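Local coordinates for cytochrome P450 (CYP102L1) (Mycobacterium phage Adler, PDB 6N6Q), which probably works as a haem-thiolate monooxygenase, using its iron porphyrin to insert an oxygen atom from dioxygen into an organic substrate, at residues Glu104-Ala109 against Gly415-Ile420; Lys87-Ala92 against Met96-Asn101; Pro115-Glu120 against Pro245-Ile250. All blocks are in the same frame, centred on the assembly; numbering follows the deposited sequence.

Contact 1. Residues Glu104-Ala109 against Gly415-Ile420; sequences ENWRKA and GERACI. With HEM (protoporphyrin IX containing Fe), chain E.
The haem-propionate site of the P450 fold joins Trp106, on the helix that corresponds to helix C of other P450s, to Arg417 of the cysteine-ligand loop, whose run GERACI belongs to the family signature FxxGxRxCxG. Both residues grip one haem carboxylate, each taking a different oxygen. Trp106 NE1 donates to HEM O1D over 2.7 Å at 162°, a nearly straight bond in which the oxygen lies at the edge of the indole, close to its plane. Arg417 NE gives HEM O2D a second bond of 2.9 Å, and Arg417 NH2 reaches the same oxygen at 3.2 Å along a more bent path. The carboxylate sits at the guanidinium edge. Three N-H donors thus fix the rotation of the carboxylate and probably favour its anionic form.

The two side chains also touch directly. Trp106 holds its CG opposite the backbone N and so swings the indole off the helix toward the loop, while a bend at chi3 (60°) brings the Arg417 guanidinium over the rim of the indole face. The two planes are inclined by about 40°, and the cation-pi contact is off-centre: Arg417 CZ lies 3.9 Å from the centroid of the five-membered ring of Trp106. Arg417 CD packs over this face as a CH-pi contact. Arg417 NH1 is used separately, by Ala99 O, and the ring of His110 stacks on Trp106.

A type I turn from Gly415 to Ala418, closed by Ala418 N to Gly415 O, presents Arg417 before the chain runs on to the proximal cysteine. Cys419 SG faces the haem iron at 2.8 Å, and Ile420 CG2 packs on the methyl HEM CMD. At the outer side, the Glu416 carboxylate crosses the indole obliquely, its CD 3.7 Å from Trp106 CH2.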
loop_
_atom_site.group_PDB
_atom_site.type_symbol
_atom_site.label_atom_id
_atom_site.label_comp_id
_atom_site.label_asym_id
_atom_site.label_seq_id
_atom_site.Cartn_x
_atom_site.Cartn_y
_atom_site.Cartn_z
ATOM N N GLU A 104 -15.595 13.057 13.133
ATOM C CA GLU A 104 -16.142 11.976 13.944
ATOM C C GLU A 104 -16.142 10.641 13.209
ATOM O O GLU A 104 -16.148 9.588 13.856
ATOM C CB GLU A 104 -17.564 12.333 14.385
ATOM C CG GLU A 104 -18.117 11.480 15.516
ATOM C CD GLU A 104 -19.591 11.746 15.770
ATOM O OE1 GLU A 104 -20.276 12.232 14.845
ATOM O OE2 GLU A 104 -20.065 11.473 16.894
ATOM N N ASN A 105 -16.125 10.660 11.877
ATOM C CA ASN A 105 -16.146 9.424 11.109
ATOM C C ASN A 105 -14.805 8.699 11.087
ATOM O O ASN A 105 -14.769 7.523 10.708
ATOM C CB ASN A 105 -16.603 9.700 9.676
ATOM C CG ASN A 105 -18.094 9.512 9.498
ATOM O OD1 ASN A 105 -18.728 8.772 10.249
ATOM N ND2 ASN A 105 -18.663 10.178 8.501
ATOM N N TRP A 106 -13.704 9.349 11.471
ATOM C CA TRP A 106 -12.465 8.587 11.568
ATOM C C TRP A 106 -12.445 7.729 12.825
ATOM O O TRP A 106 -12.070 6.554 12.776
ATOM C CB TRP A 106 -11.228 9.487 11.551
ATOM C CG TRP A 106 -10.016 8.643 11.813
ATOM C CD1 TRP A 106 -9.318 7.908 10.899
ATOM C CD2 TRP A 106 -9.408 8.382 13.083
ATOM N NE1 TRP A 106 -8.300 7.226 11.517
ATOM C CE2 TRP A 106 -8.334 7.500 12.859
ATOM C CE3 TRP A 106 -9.662 8.817 14.387
ATOM C CZ2 TRP A 106 -7.515 7.047 13.889
ATOM C CZ3 TRP A 106 -8.850 8.364 15.407
ATOM C CH2 TRP A 106 -7.786 7.493 15.153
ATOM N N ARG A 107 -12.822 8.307 13.968
ATOM C CA ARG A 107 -12.770 7.550 15.214
ATOM C C ARG A 107 -13.816 6.445 15.231
ATOM O O ARG A 107 -13.533 5.326 15.671
ATOM C CB ARG A 107 -12.951 8.482 16.410
ATOM C CG ARG A 107 -12.650 7.819 17.743
ATOM C CD ARG A 107 -13.360 8.523 18.885
ATOM N NE ARG A 107 -14.798 8.604 18.649
ATOM C CZ ARG A 107 -15.647 7.599 18.847
ATOM N NH1 ARG A 107 -15.202 6.429 19.285
ATOM N NH2 ARG A 107 -16.941 7.764 18.604
ATOM N N LYS A 108 -15.028 6.740 14.754
ATOM C CA LYS A 108 -16.068 5.718 14.673
ATOM C C LYS A 108 -15.603 4.535 13.833
ATOM O O LYS A 108 -15.581 3.392 14.302
ATOM C CB LYS A 108 -17.352 6.318 14.096
ATOM C CG LYS A 108 -18.096 7.242 15.043
ATOM C CD LYS A 108 -19.382 7.755 14.409
ATOM C CE LYS A 108 -20.284 6.607 13.982
ATOM N NZ LYS A 108 -21.554 7.088 13.368
ATOM N N ALA A 109 -15.208 4.800 12.584
ATOM C CA ALA A 109 -14.767 3.726 11.700
ATOM C C ALA A 109 -13.563 2.990 12.275
ATOM O O ALA A 109 -13.466 1.762 12.163
ATOM C CB ALA A 109 -14.440 4.287 10.317
ATOM N N GLY A 415 1.729 5.386 15.025
ATOM C CA GLY A 415 0.650 5.954 15.802
ATOM C C GLY A 415 -0.685 5.271 15.576
ATOM O O GLY A 415 -0.801 4.241 14.906
ATOM N N GLU A 416 -1.721 5.878 16.163
ATOM C CA GLU A 416 -3.072 5.346 16.031
ATOM C C GLU A 416 -3.556 5.353 14.588
ATOM O O GLU A 416 -4.435 4.559 14.236
ATOM C CB GLU A 416 -4.040 6.140 16.912
ATOM C CG GLU A 416 -4.015 7.642 16.668
ATOM C CD GLU A 416 -5.059 8.383 17.483
ATOM O OE1 GLU A 416 -5.163 9.620 17.335
ATOM O OE2 GLU A 416 -5.774 7.728 18.271
ATOM N N ARG A 417 -3.003 6.224 13.745
ATOM C CA ARG A 417 -3.335 6.256 12.327
ATOM C C ARG A 417 -2.269 5.587 11.470
ATOM O O ARG A 417 -2.059 5.978 10.317
ATOM C CB ARG A 417 -3.577 7.691 11.866
ATOM C CG ARG A 417 -4.713 8.368 12.604
ATOM C CD ARG A 417 -5.340 9.484 11.792
ATOM N NE ARG A 417 -5.896 9.008 10.529
ATOM C CZ ARG A 417 -6.564 9.779 9.676
ATOM N NH1 ARG A 417 -6.763 11.060 9.953
ATOM N NH2 ARG A 417 -7.034 9.271 8.546
ATOM N N ALA A 418 -1.581 4.589 12.017
ATOM C CA ALA A 418 -0.768 3.708 11.196
ATOM C C ALA A 418 -1.683 2.786 10.391
ATOM O O ALA A 418 -2.910 2.816 10.518
ATOM C CB ALA A 418 0.206 2.916 12.063
ATOM N N CYS A 419 -1.078 1.947 9.557
ATOM C CA CYS A 419 -1.845 1.153 8.603
ATOM C C CYS A 419 -2.705 0.118 9.317
ATOM O O CYS A 419 -2.183 -0.803 9.955
ATOM C CB CYS A 419 -0.912 0.465 7.617
ATOM S SG CYS A 419 -1.792 -0.631 6.495
ATOM N N ILE A 420 -4.028 0.253 9.189
ATOM C CA ILE A 420 -4.932 -0.731 9.770
ATOM C C ILE A 420 -4.831 -2.078 9.061
ATOM O O ILE A 420 -5.214 -3.106 9.632
ATOM C CB ILE A 420 -6.383 -0.213 9.744
ATOM C CG1 ILE A 420 -7.262 -1.019 10.705
ATOM C CG2 ILE A 420 -6.950 -0.280 8.338
ATOM C CD1 ILE A 420 -8.722 -0.618 10.688
HETATM C CHA HEM E . -2.605 3.655 6.349
HETATM C CHB HEM E . 1.161 1.670 4.005
HETATM C CHC HEM E . -1.622 -2.116 2.745
HETATM C CHD HEM E . -5.517 0.244 4.442
HETATM C C1A HEM E . -1.331 3.450 5.856
HETATM C C2A HEM E . -0.166 4.289 6.071
HETATM C C3A HEM E . 0.865 3.742 5.426
HETATM C C4A HEM E . 0.405 2.531 4.774
HETATM C CMA HEM E . 2.299 4.309 5.384
HETATM C CAA HEM E . -0.113 5.595 6.892
HETATM C CBA HEM E . -0.520 6.754 5.985
HETATM C CGA HEM E . -0.312 8.074 6.682
HETATM O O1A HEM E . 0.257 8.089 7.805
HETATM O O2A HEM E . -0.718 9.118 6.110
HETATM C C1B HEM E . 0.753 0.446 3.510
HETATM C C2B HEM E . 1.609 -0.552 2.898
HETATM C C3B HEM E . 0.841 -1.603 2.546
HETATM C C4B HEM E . -0.525 -1.296 2.928
HETATM C CMB HEM E . 3.133 -0.362 2.718
HETATM C CAB HEM E . 1.233 -2.938 1.858
HETATM C CBB HEM E . 2.468 -3.264 1.454
HETATM C C1C HEM E . -2.923 -1.836 3.113
HETATM C C2C HEM E . -4.066 -2.719 2.995
HETATM C C3C HEM E . -5.144 -2.084 3.456
HETATM C C4C HEM E . -4.731 -0.755 3.894
HETATM C CMC HEM E . -4.057 -4.155 2.428
HETATM C CAC HEM E . -6.555 -2.722 3.485
HETATM C CBC HEM E . -7.627 -2.095 3.978
HETATM C C1D HEM E . -5.077 1.368 5.116
HETATM C C2D HEM E . -5.906 2.342 5.803
HETATM C C3D HEM E . -5.106 3.278 6.327
HETATM C C4D HEM E . -3.735 2.939 5.997
HETATM C CMD HEM E . -7.447 2.304 5.907
HETATM C CAD HEM E . -5.559 4.508 7.147
HETATM C CBD HEM E . -5.742 4.122 8.611
HETATM C CGD HEM E . -6.091 5.340 9.429
HETATM O O1D HEM E . -6.813 5.191 10.450
HETATM O O2D HEM E . -5.656 6.463 9.061
HETATM N NA HEM E . -0.940 2.390 5.058
HETATM N NB HEM E . -0.538 -0.044 3.511
HETATM N NC HEM E . -3.371 -0.651 3.665
HETATM N ND HEM E . -3.759 1.769 5.258
HETATM FE FE HEM E . -2.175 0.926 4.245
#

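Contact 2. Residues Lys87-Ala92 against Met96-Asn101. With HEM (protoporphyrin IX containing Fe), chain E; CAC (cacodylate ion), chain F.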
loop_
_atom_site.group_PDB
_atom_site.type_symbol
_atom_site.label_atom_id
_atom_site.label_comp_id
_atom_site.label_asym_id
_atom_site.label_seq_id
_atom_site.Cartn_x
_atom_site.Cartn_y
_atom_site.Cartn_z
ATOM N N LYS A 87 -6.328 15.838 -1.695
ATOM C CA LYS A 87 -6.883 15.759 -3.039
ATOM C C LYS A 87 -7.627 14.448 -3.260
ATOM O O LYS A 87 -8.531 14.385 -4.100
ATOM C CB LYS A 87 -5.771 15.938 -4.072
ATOM C CG LYS A 87 -5.113 17.310 -4.011
ATOM C CD LYS A 87 -3.612 17.230 -4.255
ATOM C CE LYS A 87 -3.293 16.841 -5.686
ATOM N NZ LYS A 87 -3.794 17.857 -6.651
ATOM N N LEU A 88 -7.271 13.401 -2.517
ATOM C CA LEU A 88 -7.975 12.131 -2.612
ATOM C C LEU A 88 -9.328 12.149 -1.915
ATOM O O LEU A 88 -10.097 11.193 -2.070
ATOM C CB LEU A 88 -7.114 11.005 -2.034
ATOM C CG LEU A 88 -5.909 10.586 -2.878
ATOM C CD1 LEU A 88 -5.177 9.429 -2.219
ATOM C CD2 LEU A 88 -6.348 10.218 -4.287
ATOM N N ARG A 89 -9.640 13.204 -1.156
ATOM C CA ARG A 89 -10.957 13.311 -0.542
ATOM C C ARG A 89 -12.060 13.451 -1.582
ATOM O O ARG A 89 -13.221 13.152 -1.285
ATOM C CB ARG A 89 -10.996 14.493 0.427
ATOM C CG ARG A 89 -10.064 14.345 1.622
ATOM C CD ARG A 89 -10.123 15.566 2.522
ATOM N NE ARG A 89 -11.465 15.799 3.044
ATOM C CZ ARG A 89 -11.909 15.327 4.205
ATOM N NH1 ARG A 89 -11.114 14.595 4.974
ATOM N NH2 ARG A 89 -13.146 15.592 4.601
ATOM N N SER A 90 -11.725 13.895 -2.795
ATOM C CA SER A 90 -12.706 13.930 -3.872
ATOM C C SER A 90 -13.146 12.534 -4.288
ATOM O O SER A 90 -14.206 12.390 -4.908
ATOM C CB SER A 90 -12.138 14.680 -5.079
ATOM O OG SER A 90 -11.912 16.045 -4.769
ATOM N N VAL A 91 -12.363 11.510 -3.961
ATOM C CA VAL A 91 -12.689 10.122 -4.281
ATOM C C VAL A 91 -13.133 9.360 -3.035
ATOM O O VAL A 91 -14.228 8.801 -2.999
ATOM C CB VAL A 91 -11.498 9.418 -4.971
ATOM C CG1 VAL A 91 -11.823 7.958 -5.235
ATOM C CG2 VAL A 91 -11.130 10.136 -6.259
ATOM N N ALA A 92 -12.297 9.342 -1.998
ATOM C CA ALA A 92 -12.547 8.545 -0.805
ATOM C C ALA A 92 -13.260 9.312 0.304
ATOM O O ALA A 92 -13.584 8.712 1.334
ATOM C CB ALA A 92 -11.229 7.978 -0.270
ATOM N N MET A 96 -11.296 6.253 6.214
ATOM C CA MET A 96 -10.260 6.168 7.241
ATOM C C MET A 96 -8.924 6.722 6.761
ATOM O O MET A 96 -8.128 7.205 7.573
ATOM C CB MET A 96 -10.082 4.719 7.700
ATOM C CG MET A 96 -11.158 4.226 8.653
ATOM S SD MET A 96 -10.756 2.633 9.399
ATOM C CE MET A 96 -9.209 3.029 10.210
ATOM N N PHE A 97 -8.661 6.673 5.456
ATOM C CA PHE A 97 -7.350 7.070 4.957
ATOM C C PHE A 97 -7.264 8.578 4.740
ATOM O O PHE A 97 -6.211 9.182 4.977
ATOM C CB PHE A 97 -7.044 6.311 3.663
ATOM C CG PHE A 97 -5.603 6.369 3.242
ATOM C CD1 PHE A 97 -4.587 6.083 4.138
ATOM C CD2 PHE A 97 -5.269 6.680 1.935
ATOM C CE1 PHE A 97 -3.260 6.127 3.742
ATOM C CE2 PHE A 97 -3.945 6.723 1.534
ATOM C CZ PHE A 97 -2.941 6.449 2.438
ATOM N N THR A 98 -8.359 9.205 4.314
ATOM C CA THR A 98 -8.356 10.614 3.952
ATOM C C THR A 98 -9.113 11.500 4.935
ATOM O O THR A 98 -9.202 12.711 4.708
ATOM C CB THR A 98 -8.940 10.795 2.545
ATOM O OG1 THR A 98 -10.221 10.154 2.469
ATOM C CG2 THR A 98 -8.009 10.192 1.502
ATOM N N ALA A 99 -9.655 10.941 6.013
ATOM C CA ALA A 99 -10.401 11.747 6.967
ATOM C C ALA A 99 -9.457 12.529 7.871
ATOM O O ALA A 99 -8.350 12.086 8.186
ATOM C CB ALA A 99 -11.320 10.869 7.817
ATOM N N TYR A 100 -9.907 13.711 8.282
ATOM C CA TYR A 100 -9.162 14.483 9.262
ATOM C C TYR A 100 -9.273 13.829 10.637
ATOM O O TYR A 100 -10.164 13.017 10.900
ATOM C CB TYR A 100 -9.671 15.923 9.324
ATOM C CG TYR A 100 -9.613 16.657 8.002
ATOM C CD1 TYR A 100 -8.396 16.970 7.411
ATOM C CD2 TYR A 100 -10.776 17.050 7.354
ATOM C CE1 TYR A 100 -8.339 17.643 6.205
ATOM C CE2 TYR A 100 -10.730 17.726 6.150
ATOM C CZ TYR A 100 -9.510 18.018 5.579
ATOM O OH TYR A 100 -9.461 18.689 4.379
ATOM N N ASN A 101 -8.344 14.194 11.522
ATOM C CA ASN A 101 -8.362 13.637 12.869
ATOM C C ASN A 101 -9.604 14.072 13.636
ATOM O O ASN A 101 -10.132 13.305 14.449
ATOM C CB ASN A 101 -7.098 14.047 13.624
ATOM C CG ASN A 101 -5.828 13.669 12.885
ATOM O OD1 ASN A 101 -5.435 12.502 12.858
ATOM N ND2 ASN A 101 -5.176 14.657 12.287
HETATM C CHA HEM E . -2.605 3.655 6.349
HETATM C CHB HEM E . 1.161 1.670 4.005
HETATM C CHC HEM E . -1.622 -2.116 2.745
HETATM C CHD HEM E . -5.517 0.244 4.442
HETATM C C1A HEM E . -1.331 3.450 5.856
HETATM C C2A HEM E . -0.166 4.289 6.071
HETATM C C3A HEM E . 0.865 3.742 5.426
HETATM C C4A HEM E . 0.405 2.531 4.774
HETATM C CMA HEM E . 2.299 4.309 5.384
HETATM C CAA HEM E . -0.113 5.595 6.892
HETATM C CBA HEM E . -0.520 6.754 5.985
HETATM C CGA HEM E . -0.312 8.074 6.682
HETATM O O1A HEM E . 0.257 8.089 7.805
HETATM O O2A HEM E . -0.718 9.118 6.110
HETATM C C1B HEM E . 0.753 0.446 3.510
HETATM C C2B HEM E . 1.609 -0.552 2.898
HETATM C C3B HEM E . 0.841 -1.603 2.546
HETATM C C4B HEM E . -0.525 -1.296 2.928
HETATM C CMB HEM E . 3.133 -0.362 2.718
HETATM C CAB HEM E . 1.233 -2.938 1.858
HETATM C CBB HEM E . 2.468 -3.264 1.454
HETATM C C1C HEM E . -2.923 -1.836 3.113
HETATM C C2C HEM E . -4.066 -2.719 2.995
HETATM C C3C HEM E . -5.144 -2.084 3.456
HETATM C C4C HEM E . -4.731 -0.755 3.894
HETATM C CMC HEM E . -4.057 -4.155 2.428
HETATM C CAC HEM E . -6.555 -2.722 3.485
HETATM C CBC HEM E . -7.627 -2.095 3.978
HETATM C C1D HEM E . -5.077 1.368 5.116
HETATM C C2D HEM E . -5.906 2.342 5.803
HETATM C C3D HEM E . -5.106 3.278 6.327
HETATM C C4D HEM E . -3.735 2.939 5.997
HETATM C CMD HEM E . -7.447 2.304 5.907
HETATM C CAD HEM E . -5.559 4.508 7.147
HETATM C CBD HEM E . -5.742 4.122 8.611
HETATM C CGD HEM E . -6.091 5.340 9.429
HETATM O O1D HEM E . -6.813 5.191 10.450
HETATM O O2D HEM E . -5.656 6.463 9.061
HETATM N NA HEM E . -0.940 2.390 5.058
HETATM N NB HEM E . -0.538 -0.044 3.511
HETATM N NC HEM E . -3.371 -0.651 3.665
HETATM N ND HEM E . -3.759 1.769 5.258
HETATM FE FE HEM E . -2.175 0.926 4.245
HETATM AS AS CAC F . -7.167 17.796 11.508
HETATM O O1 CAC F . -8.550 17.114 12.289
HETATM O O2 CAC F . -5.972 16.826 10.726
HETATM C C1 CAC F . -7.805 19.099 10.250
HETATM C C2 CAC F . -6.299 18.928 12.787
#
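Arg89 and Tyr100 lay two flat groups almost face to face where the short helix 89-92, in the position of helix B' of other P450s, meets the loop leading to helix 104-113. Guanidinium and phenol planes are only 18° apart. Tyr100 CE2 sits over the centre of the guanidinium, 3.3 Å from Arg89 CZ, whereas the guanidinium lies toward the rim of the phenol ring, and the two side chains cross at about a right angle. A bend at chi3 (60°) turns the Arg89 tip along the loop, where its edge meets the backbone: Arg89 NH1 gives Thr98 O a weak bond, 2.7 Å long but bent to 129°. The stronger hold on Arg89 is the salt bridge from NH2 to Glu103, and Tyr100 OH is bonded to His86 ND1, so both partners are also fixed at their polar ends.

Thr98 runs past Arg89 in the opposite direction and fits against the helix with both its branches. The methyl Thr98 CG2 rests on Leu88 CB at 3.7 Å; the hydroxyl Thr98 OG1 lies 3.6 Å from Ala92 CB and bonds to Gly93 O. On the haem side of the loop, Phe97 turns its ring edge to the porphyrin, with Phe97 CD1 3.5 Å from the propionate carbon HEM CAD.

Contact 3. Residues Pro115-Glu120 against Pro245-Ile250. With HEM (protoporphyrin IX containing Fe), chain E.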
loop_
_atom_site.group_PDB
_atom_site.type_symbol
_atom_site.label_atom_id
_atom_site.label_comp_id
_atom_site.label_asym_id
_atom_site.label_seq_id
_atom_site.Cartn_x
_atom_site.Cartn_y
_atom_site.Cartn_z
ATOM N N PRO A 115 -11.498 -4.739 14.766
ATOM C CA PRO A 115 -11.619 -6.201 14.902
ATOM C C PRO A 115 -11.630 -6.933 13.573
ATOM O O PRO A 115 -11.390 -8.147 13.553
ATOM C CB PRO A 115 -12.950 -6.383 15.648
ATOM C CG PRO A 115 -13.210 -5.069 16.301
ATOM C CD PRO A 115 -12.664 -4.052 15.354
ATOM N N ALA A 116 -11.900 -6.242 12.468
ATOM C CA ALA A 116 -11.926 -6.858 11.149
ATOM C C ALA A 116 -10.549 -6.948 10.508
ATOM O O ALA A 116 -10.436 -7.448 9.384
ATOM C CB ALA A 116 -12.872 -6.084 10.225
ATOM N N PHE A 117 -9.503 -6.477 11.191
ATOM C CA PHE A 117 -8.159 -6.454 10.632
ATOM C C PHE A 117 -7.125 -7.093 11.549
ATOM O O PHE A 117 -5.923 -6.952 11.297
ATOM C CB PHE A 117 -7.740 -5.017 10.304
ATOM C CG PHE A 117 -8.359 -4.477 9.050
ATOM C CD1 PHE A 117 -7.733 -4.651 7.826
ATOM C CD2 PHE A 117 -9.563 -3.796 9.092
ATOM C CE1 PHE A 117 -8.298 -4.156 6.668
ATOM C CE2 PHE A 117 -10.134 -3.299 7.938
ATOM C CZ PHE A 117 -9.500 -3.479 6.724
ATOM N N THR A 118 -7.553 -7.784 12.601
ATOM C CA THR A 118 -6.622 -8.429 13.509
ATOM C C THR A 118 -6.139 -9.757 12.928
ATOM O O THR A 118 -6.592 -10.211 11.874
ATOM C CB THR A 118 -7.270 -8.657 14.872
ATOM O OG1 THR A 118 -8.384 -9.550 14.729
ATOM C CG2 THR A 118 -7.754 -7.339 15.455
ATOM N N LYS A 119 -5.199 -10.382 13.640
ATOM C CA LYS A 119 -4.706 -11.695 13.233
ATOM C C LYS A 119 -5.827 -12.724 13.252
ATOM O O LYS A 119 -5.907 -13.586 12.369
ATOM C CB LYS A 119 -3.559 -12.138 14.145
ATOM C CG LYS A 119 -2.209 -11.467 13.887
ATOM C CD LYS A 119 -2.204 -9.998 14.293
ATOM C CE LYS A 119 -2.754 -9.800 15.700
ATOM N NZ LYS A 119 -3.288 -8.421 15.889
ATOM N N GLU A 120 -6.702 -12.646 14.258
ATOM C CA GLU A 120 -7.867 -13.524 14.313
ATOM C C GLU A 120 -8.745 -13.343 13.081
ATOM O O GLU A 120 -9.206 -14.322 12.482
ATOM C CB GLU A 120 -8.666 -13.239 15.585
ATOM C CG GLU A 120 -10.092 -13.764 15.560
ATOM C CD GLU A 120 -10.997 -13.023 16.529
ATOM O OE1 GLU A 120 -10.560 -11.993 17.085
ATOM O OE2 GLU A 120 -12.146 -13.469 16.730
ATOM N N PRO A 245 -18.866 -12.822 10.033
ATOM C CA PRO A 245 -18.969 -11.514 9.378
ATOM C C PRO A 245 -17.642 -11.079 8.777
ATOM O O PRO A 245 -16.574 -11.294 9.357
ATOM C CB PRO A 245 -19.398 -10.582 10.519
ATOM C CG PRO A 245 -18.919 -11.258 11.756
ATOM C CD PRO A 245 -19.058 -12.731 11.490
ATOM N N ASP A 246 -17.718 -10.469 7.599
ATOM C CA ASP A 246 -16.552 -9.912 6.935
ATOM C C ASP A 246 -16.498 -8.403 7.194
ATOM O O ASP A 246 -17.148 -7.895 8.115
ATOM C CB ASP A 246 -16.588 -10.273 5.442
ATOM C CG ASP A 246 -17.827 -9.748 4.733
ATOM O OD1 ASP A 246 -18.647 -9.056 5.372
ATOM O OD2 ASP A 246 -17.980 -10.031 3.526
ATOM N N MET A 247 -15.726 -7.677 6.382
ATOM C CA MET A 247 -15.581 -6.240 6.593
ATOM C C MET A 247 -16.891 -5.505 6.340
ATOM O O MET A 247 -17.257 -4.599 7.097
ATOM C CB MET A 247 -14.477 -5.686 5.694
ATOM C CG MET A 247 -13.128 -6.350 5.892
ATOM S SD MET A 247 -11.872 -5.686 4.786
ATOM C CE MET A 247 -10.506 -6.791 5.134
ATOM N N LEU A 248 -17.606 -5.876 5.277
ATOM C CA LEU A 248 -18.878 -5.227 4.981
ATOM C C LEU A 248 -19.925 -5.558 6.038
ATOM O O LEU A 248 -20.731 -4.698 6.412
ATOM C CB LEU A 248 -19.359 -5.637 3.589
ATOM C CG LEU A 248 -20.720 -5.114 3.124
ATOM C CD1 LEU A 248 -20.802 -3.604 3.283
ATOM C CD2 LEU A 248 -20.965 -5.513 1.679
ATOM N N ASP A 249 -19.924 -6.798 6.536
ATOM C CA ASP A 249 -20.889 -7.185 7.561
ATOM C C ASP A 249 -20.703 -6.370 8.834
ATOM O O ASP A 249 -21.680 -5.893 9.421
ATOM C CB ASP A 249 -20.766 -8.677 7.864
ATOM C CG ASP A 249 -21.349 -9.549 6.771
ATOM O OD1 ASP A 249 -22.384 -9.162 6.186
ATOM O OD2 ASP A 249 -20.776 -10.624 6.498
ATOM N N ILE A 250 -19.456 -6.195 9.273
ATOM C CA ILE A 250 -19.205 -5.450 10.503
ATOM C C ILE A 250 -19.601 -3.988 10.339
ATOM O O ILE A 250 -20.106 -3.361 11.278
ATOM C CB ILE A 250 -17.734 -5.605 10.930
ATOM C CG1 ILE A 250 -17.431 -7.071 11.244
ATOM C CG2 ILE A 250 -17.429 -4.738 12.142
ATOM C CD1 ILE A 250 -16.018 -7.315 11.743
HETATM C CHA HEM E . -2.605 3.655 6.349
HETATM C CHB HEM E . 1.161 1.670 4.005
HETATM C CHC HEM E . -1.622 -2.116 2.745
HETATM C CHD HEM E . -5.517 0.244 4.442
HETATM C C1A HEM E . -1.331 3.450 5.856
HETATM C C2A HEM E . -0.166 4.289 6.071
HETATM C C3A HEM E . 0.865 3.742 5.426
HETATM C C4A HEM E . 0.405 2.531 4.774
HETATM C CMA HEM E . 2.299 4.309 5.384
HETATM C CAA HEM E . -0.113 5.595 6.892
HETATM C CBA HEM E . -0.520 6.754 5.985
HETATM C CGA HEM E . -0.312 8.074 6.682
HETATM O O1A HEM E . 0.257 8.089 7.805
HETATM O O2A HEM E . -0.718 9.118 6.110
HETATM C C1B HEM E . 0.753 0.446 3.510
HETATM C C2B HEM E . 1.609 -0.552 2.898
HETATM C C3B HEM E . 0.841 -1.603 2.546
HETATM C C4B HEM E . -0.525 -1.296 2.928
HETATM C CMB HEM E . 3.133 -0.362 2.718
HETATM C CAB HEM E . 1.233 -2.938 1.858
HETATM C CBB HEM E . 2.468 -3.264 1.454
HETATM C C1C HEM E . -2.923 -1.836 3.113
HETATM C C2C HEM E . -4.066 -2.719 2.995
HETATM C C3C HEM E . -5.144 -2.084 3.456
HETATM C C4C HEM E . -4.731 -0.755 3.894
HETATM C CMC HEM E . -4.057 -4.155 2.428
HETATM C CAC HEM E . -6.555 -2.722 3.485
HETATM C CBC HEM E . -7.627 -2.095 3.978
HETATM C C1D HEM E . -5.077 1.368 5.116
HETATM C C2D HEM E . -5.906 2.342 5.803
HETATM C C3D HEM E . -5.106 3.278 6.327
HETATM C C4D HEM E . -3.735 2.939 5.997
HETATM C CMD HEM E . -7.447 2.304 5.907
HETATM C CAD HEM E . -5.559 4.508 7.147
HETATM C CBD HEM E . -5.742 4.122 8.611
HETATM C CGD HEM E . -6.091 5.340 9.429
HETATM O O1D HEM E . -6.813 5.191 10.450
HETATM O O2D HEM E . -5.656 6.463 9.061
HETATM N NA HEM E . -0.940 2.390 5.058
HETATM N NB HEM E . -0.538 -0.044 3.511
HETATM N NC HEM E . -3.371 -0.651 3.665
HETATM N ND HEM E . -3.759 1.769 5.258
HETATM FE FE HEM E . -2.175 0.926 4.245
#
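Ala116 and Met247 bring the backbones to 5.9 Å between CA atoms where, in the P450 fold, the turn before helix 119-145 passes the first turn of helix 247-253. The interface between them is apolar. Ala116 points its methyl at the helix and meets the tip of the Ile250 side chain, Ala116 CB to Ile250 CD1 3.7 Å. Met247 CG is farther from this methyl.

Met247 runs extended beyond CG, its chi3 near 180° (-174°), and so carries its thioether past Ala116 to Phe117, crossing that side chain at about a right angle. This is a Met-aromatic contact of oblique geometry: Met247 SD is 4.6 Å from the Phe117 ring centroid, 44° off the ring normal, and the methyl Met247 CE touches Phe117 CE1 at 3.8 Å. The same ring end reaches the haem, with Phe117 CE1 3.5 Å from the vinyl carbon HEM CBC, and the ring also packs edge-to-face with Phe275.

Behind Met247 a capping box starts the helix, tied to Arg235 by salt bridges from both aspartates. Asp246 N donates to Asp249 OD2, and in return Asp249 N meets Asp246 OD1 at 2.8 Å, nearly along its C-O axis.

In the fold
All three contacts are largely buried and reach the same haem, contacts 1 and 2 at one propionate and contact 3 at a vinyl group. Contact 1 has an exposed margin at Glu416; contacts 2 and 3 have no exposed residue among those that touch. Arg417 carries contact 1 and also leans on the 96-101 loop of contact 2. Contact 1 touches contact 3 through Ile420 O and Phe117 CB, whereas contacts 2 and 3 stay about 6 Å apart at their nearest atoms. Charge and N-H donors dominate contact 1, contact 2 mixes a guanidinium-phenol pairing with methyl packing, and contact 3 joins its segments by apolar and sulfur-aromatic packing alone.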